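SsfS6 (Streptomyces sp. SF2575, PDB 4FZR) is a two-domain protein of the GT-B structural clan, related in both halves to the erythromycin biosynthesis protein CIII family. Local coordinates at residues Val48-Ser51 with Glu52-Pro56; Pro70-Met74 with Pro75-Ser79. One frame throughout, in Å; residues are numbered along the deposited sequence.

Both contacts are local and lie in the N-terminal half of the chain, one after the other, neither nested nor crossing. Interaction 1 turns the chain from strand 45-51 into helix 55-60 through the short 3-10 segment at residues 52-54. The chain then runs along strand 65-67, completing a beta-alpha-beta unit, and leaves the sheet at its edge strand. Interaction 2 follows, where the loop after strand 65-67 runs into helix 74-78. Although their centres lie about 14 Å apart, the two meet directly: Asn53 OD1 is 2.9 Å from Leu72 N, a probable hydrogen bond tying the first turn to the second loop. Helix 93-122 is touched by side chains from both.

Interaction 1 of 2, residues Val48-Ser51 with Glu52-Pro56; sequences VAAS and ENMGP
Ser51 meets Asn53 and selenomethionine Met54 in a tight turn, using both its hydroxyl and its carbonyl. Ser51 OG donates to Asn53 OD1 at 2.7 Å, coming in 48° above the plane of the amide carbonyl. With chi1 at 65°, OG sits between the backbone N and the carbonyl carbon, which puts it on the side where the Asn53 amide folds back. With the bond from Leu72 N to the same OD1 and that from ND2 to Cys24 O, three bonds fix the rotation of this amide. The backbone turn is closed by Met54 N, which donates to Ser51 O at 2.8 Å with an N-H...O angle of 159°. One residue on, Gly55 N bonds to Glu52 O at 3.1 Å, repeating the i to i+3 pattern of 3-10 geometry. Apolar contact is slight: Met54 CB rests 4.0 Å from Ala50 CB. Met54 CG makes plain van der Waals contact with Ser51 OG at 3.6 Å before the chain bends away. Ala49 and Ala50 continue the parallel sheet, strand 45-51 running between strands 17-21 and 65-67. Ser51 packs on Met111 of helix 93-122, Glu52 packs on Gln216 of the second subunit, and the turn leads directly into helix 55-60 of the beta-alpha-beta unit.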
ATOM      1  N   VAL A  48       0.386   6.323  10.081  1.00 15.26           N
ATOM      2  CA  VAL A  48       1.530   7.137   9.688  1.00 19.02           C
ATOM      3  C   VAL A  48       1.265   8.601  10.014  1.00 18.88           C
ATOM      4  O   VAL A  48       0.308   9.195   9.514  1.00 15.60           O
ATOM      5  CB  VAL A  48       1.848   6.993   8.191  1.00 12.26           C
ATOM      6  CG1 VAL A  48       3.054   7.852   7.819  1.00 10.30           C
ATOM      7  CG2 VAL A  48       2.095   5.533   7.849  1.00  9.83           C
ATOM      8  N   ALA A  49       2.112   9.172  10.864  1.00 16.09           N
ATOM      9  CA  ALA A  49       1.956  10.555  11.288  1.00 21.17           C
ATOM     10  C   ALA A  49       3.054  11.423  10.676  1.00 22.47           C
ATOM     11  O   ALA A  49       4.239  11.110  10.789  1.00 17.03           O
ATOM     12  CB  ALA A  49       1.980  10.644  12.808  1.00 16.94           C
ATOM     13  N   ALA A  50       2.652  12.507  10.018  1.00 21.26           N
ATOM     14  CA  ALA A  50       3.599  13.391   9.344  1.00 23.46           C
ATOM     15  C   ALA A  50       2.978  14.767   9.116  1.00 26.78           C
ATOM     16  O   ALA A  50       1.834  15.007   9.498  1.00 23.65           O
ATOM     17  CB  ALA A  50       4.045  12.778   8.020  1.00 17.30           C
ATOM     18  N   SER A  51       3.735  15.669   8.496  1.00 23.01           N
ATOM     19  CA  SER A  51       3.240  17.012   8.211  1.00 23.53           C
ATOM     20  C   SER A  51       2.039  16.959   7.264  1.00 22.36           C
ATOM     21  O   SER A  51       1.927  16.053   6.437  1.00 22.92           O
ATOM     22  CB  SER A  51       4.351  17.880   7.615  1.00 16.58           C
ATOM     23  OG  SER A  51       4.755  17.396   6.346  1.00 18.02           O
ATOM     24  N   GLU A  52       1.148  17.937   7.393  1.00 23.49           N
ATOM     25  CA  GLU A  52      -0.092  17.978   6.623  1.00 22.54           C
ATOM     26  C   GLU A  52       0.135  17.747   5.133  1.00 22.09           C
ATOM     27  O   GLU A  52      -0.674  17.097   4.468  1.00 27.94           O
ATOM     28  CB  GLU A  52      -0.780  19.329   6.821  1.00 30.12           C
ATOM     29  CG  GLU A  52      -2.088  19.472   6.060  1.00 35.47           C
ATOM     30  CD  GLU A  52      -3.230  18.742   6.736  1.00 51.36           C
ATOM     31  OE1 GLU A  52      -3.415  18.934   7.957  1.00 56.88           O
ATOM     32  OE2 GLU A  52      -3.938  17.970   6.052  1.00 53.68           O
ATOM     33  N   ASN A  53       1.231  18.285   4.610  1.00 18.10           N
ATOM     34  CA  ASN A  53       1.500  18.218   3.175  1.00 19.03           C
ATOM     35  C   ASN A  53       1.950  16.839   2.691  1.00 17.97           C
ATOM     36  O   ASN A  53       2.042  16.594   1.487  1.00 17.31           O
ATOM     37  CB  ASN A  53       2.517  19.288   2.761  1.00 16.31           C
ATOM     38  CG  ASN A  53       3.853  19.138   3.465  1.00 18.98           C
ATOM     39  OD1 ASN A  53       3.954  19.315   4.678  1.00 20.69           O
ATOM     40  ND2 ASN A  53       4.891  18.829   2.698  1.00 16.22           N
HETATM   41  N   MSE A  54       2.221  15.936   3.626  1.00 16.69           N
HETATM   42  CA  MSE A  54       2.563  14.561   3.275  1.00 17.85           C
HETATM   43  C   MSE A  54       1.320  13.666   3.211  1.00 17.60           C
HETATM   44  O   MSE A  54       1.403  12.509   2.803  1.00 14.29           O
HETATM   45  CB  MSE A  54       3.582  14.004   4.274  1.00 17.11           C
HETATM   46  CG  MSE A  54       4.992  14.582   4.115  1.00 22.54           C
HETATM   47 SE   MSE A  54       5.796  14.128   2.396  1.00 29.51          SE
HETATM   48  CE  MSE A  54       5.303  15.710   1.357  1.00 29.44           C
ATOM     49  N   GLY A  55       0.167  14.213   3.591  1.00 16.56           N
ATOM     50  CA  GLY A  55      -1.080  13.464   3.607  1.00 18.99           C
ATOM     51  C   GLY A  55      -1.331  12.636   2.361  1.00 19.87           C
ATOM     52  O   GLY A  55      -1.538  11.427   2.454  1.00 14.85           O
ATOM     53  N   PRO A  56      -1.327  13.284   1.186  1.00 20.42           N
ATOM     54  CA  PRO A  56      -1.587  12.609  -0.093  1.00 24.00           C
ATOM     55  C   PRO A  56      -0.572  11.511  -0.423  1.00 20.67           C
ATOM     56  O   PRO A  56      -0.928  10.514  -1.054  1.00 21.62           O
ATOM     57  CB  PRO A  56      -1.483  13.744  -1.118  1.00 19.23           C
ATOM     58  CG  PRO A  56      -1.750  14.981  -0.349  1.00 15.82           C
ATOM     59  CD  PRO A  56      -1.191  14.741   1.020  1.00 21.04           C
TER

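Interaction 2 of 2, residues Pro70-Met74 with Pro75-Ser79; sequences PSLDM and PEVLS
Glu76 folds back from the first turn of the helix onto Leu72 and Asp73, giving the contact a polar and an apolar side. Among the hydrogen bonds, Asp73 N donates to Glu76 OE1 at 3.2 Å, with an N-H...O angle of 152°, and meets the carboxylate from above its plane. The Glu76 chain, extended beyond CG, is long enough to span this gap back along the loop. Met74 O takes two backbone donors: Leu78 N at 2.8 Å, almost in line with the C=O bond, and Val77 N, which comes in well above the carbonyl plane. Pro75 O likewise accepts two hydrogen bonds, from Ser79 N and from Ser79 OG at 3.0 Å, the two arriving from opposite faces of the carbonyl. Between the polar and apolar sides, the Leu72 and Glu76 side chains run aslant to each other, and the methyl Leu72 CD2 lies against the carboxylate, 3.6 Å from Glu76 CD. The apolar contacts flank this network. Leu72 CD2 also packs on Val77 CG1 at 4.2 Å. Selenomethionine Met74, bent at both chi2 and chi3, curls its methyl CE back over Val77 CG2 at 3.8 Å. Leu72 and Met74 also pack on Leu107 of helix 93-122, which backs the short helix 74-78. The bond from Asp73 N to Glu76 OE1 is one half of the capping-box pattern, at the N-terminal end of helix 74-78.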
ATOM      1  N   PRO A  70       1.198  21.748  10.443  1.00 41.01           N
ATOM      2  CA  PRO A  70       0.783  22.285   9.141  1.00 31.46           C
ATOM      3  C   PRO A  70       1.822  22.021   8.057  1.00 25.87           C
ATOM      4  O   PRO A  70       2.923  21.572   8.363  1.00 30.30           O
ATOM      5  CB  PRO A  70       0.660  23.789   9.407  1.00 36.10           C
ATOM      6  CG  PRO A  70       0.425  23.900  10.878  1.00 32.36           C
ATOM      7  CD  PRO A  70       1.219  22.785  11.490  1.00 28.45           C
ATOM      8  N   SER A  71       1.471  22.293   6.803  1.00 25.33           N
ATOM      9  CA  SER A  71       2.384  22.074   5.683  1.00 22.79           C
ATOM     10  C   SER A  71       3.766  22.689   5.952  1.00 29.64           C
ATOM     11  O   SER A  71       3.876  23.760   6.543  1.00 26.62           O
ATOM     12  CB  SER A  71       1.785  22.649   4.397  1.00 23.59           C
ATOM     13  OG  SER A  71       2.683  22.513   3.313  1.00 34.19           O
ATOM     14  N   LEU A  72       4.818  21.996   5.522  1.00 30.44           N
ATOM     15  CA  LEU A  72       6.188  22.371   5.864  1.00 29.89           C
ATOM     16  C   LEU A  72       7.184  21.856   4.840  1.00 35.52           C
ATOM     17  O   LEU A  72       6.986  20.801   4.250  1.00 40.67           O
ATOM     18  CB  LEU A  72       6.569  21.748   7.206  1.00 33.14           C
ATOM     19  CG  LEU A  72       6.737  22.621   8.447  1.00 41.07           C
ATOM     20  CD1 LEU A  72       7.467  21.836   9.526  1.00 41.76           C
ATOM     21  CD2 LEU A  72       7.474  23.907   8.142  1.00 42.11           C
ATOM     22  N   ASP A  73       8.273  22.589   4.657  1.00 31.78           N
ATOM     23  CA  ASP A  73       9.406  22.089   3.899  1.00 33.69           C
ATOM     24  C   ASP A  73      10.649  22.322   4.738  1.00 33.32           C
ATOM     25  O   ASP A  73      10.644  23.133   5.659  1.00 28.24           O
ATOM     26  CB  ASP A  73       9.489  22.764   2.531  1.00 34.10           C
ATOM     27  CG  ASP A  73       8.293  22.433   1.657  1.00 60.01           C
ATOM     28  OD1 ASP A  73       7.761  21.312   1.787  1.00 69.14           O
ATOM     29  OD2 ASP A  73       7.874  23.292   0.854  1.00 69.98           O
HETATM   30  N   MSE A  74      11.701  21.574   4.450  1.00 28.06           N
HETATM   31  CA  MSE A  74      12.885  21.599   5.298  1.00 31.36           C
HETATM   32  C   MSE A  74      13.596  22.958   5.364  1.00 32.27           C
HETATM   33  O   MSE A  74      13.974  23.397   6.450  1.00 32.46           O
HETATM   34  CB  MSE A  74      13.863  20.503   4.874  1.00 35.95           C
HETATM   35  CG  MSE A  74      13.591  19.156   5.524  1.00 44.07           C
HETATM   36 SE   MSE A  74      13.610  19.240   7.478  1.00 62.56          SE
HETATM   37  CE  MSE A  74      15.237  20.294   7.739  1.00 25.67           C
ATOM     38  N   PRO A  75      13.780  23.630   4.214  1.00 35.88           N
ATOM     39  CA  PRO A  75      14.447  24.940   4.231  1.00 33.23           C
ATOM     40  C   PRO A  75      13.828  25.880   5.254  1.00 31.63           C
ATOM     41  O   PRO A  75      14.536  26.587   5.969  1.00 29.32           O
ATOM     42  CB  PRO A  75      14.208  25.471   2.817  1.00 26.54           C
ATOM     43  CG  PRO A  75      14.084  24.247   1.981  1.00 34.10           C
ATOM     44  CD  PRO A  75      13.397  23.228   2.848  1.00 36.91           C
ATOM     45  N   GLU A  76      12.501  25.875   5.305  1.00 33.49           N
ATOM     46  CA  GLU A  76      11.745  26.648   6.281  1.00 34.17           C
ATOM     47  C   GLU A  76      12.339  26.538   7.682  1.00 33.14           C
ATOM     48  O   GLU A  76      12.415  27.530   8.408  1.00 33.21           O
ATOM     49  CB  GLU A  76      10.307  26.139   6.316  1.00 39.27           C
ATOM     50  CG  GLU A  76       9.262  27.216   6.247  1.00 44.96           C
ATOM     51  CD  GLU A  76       7.897  26.652   5.912  1.00 48.03           C
ATOM     52  OE1 GLU A  76       7.823  25.777   5.022  1.00 41.93           O
ATOM     53  OE2 GLU A  76       6.904  27.073   6.540  1.00 42.05           O
ATOM     54  N   VAL A  77      12.757  25.330   8.056  1.00 25.24           N
ATOM     55  CA  VAL A  77      13.167  25.046   9.431  1.00 31.66           C
ATOM     56  C   VAL A  77      14.687  24.994   9.542  1.00 26.71           C
ATOM     57  O   VAL A  77      15.250  25.136  10.627  1.00 30.14           O
ATOM     58  CB  VAL A  77      12.540  23.716   9.976  1.00 24.87           C
ATOM     59  CG1 VAL A  77      11.509  23.153   9.004  1.00 37.65           C
ATOM     60  CG2 VAL A  77      13.611  22.671  10.281  1.00 22.90           C
ATOM     61  N   LEU A  78      15.346  24.792   8.409  1.00 27.03           N
ATOM     62  CA  LEU A  78      16.797  24.731   8.362  1.00 34.36           C
ATOM     63  C   LEU A  78      17.414  26.131   8.409  1.00 36.39           C
ATOM     64  O   LEU A  78      18.537  26.305   8.886  1.00 31.01           O
ATOM     65  CB  LEU A  78      17.235  24.015   7.083  1.00 30.98           C
ATOM     66  CG  LEU A  78      18.727  23.718   6.946  1.00 30.74           C
ATOM     67  CD1 LEU A  78      19.264  22.996   8.172  1.00 33.08           C
ATOM     68  CD2 LEU A  78      18.982  22.894   5.695  1.00 44.92           C
ATOM     69  N   SER A  79      16.664  27.123   7.935  1.00 31.85           N
ATOM     70  CA  SER A  79      17.190  28.469   7.707  1.00 30.49           C
ATOM     71  C   SER A  79      17.021  29.419   8.899  1.00 35.69           C
ATOM     72  O   SER A  79      17.545  30.534   8.881  1.00 37.08           O
ATOM     73  CB  SER A  79      16.527  29.078   6.468  1.00 27.51           C
ATOM     74  OG  SER A  79      16.831  28.329   5.303  1.00 30.95           O
TER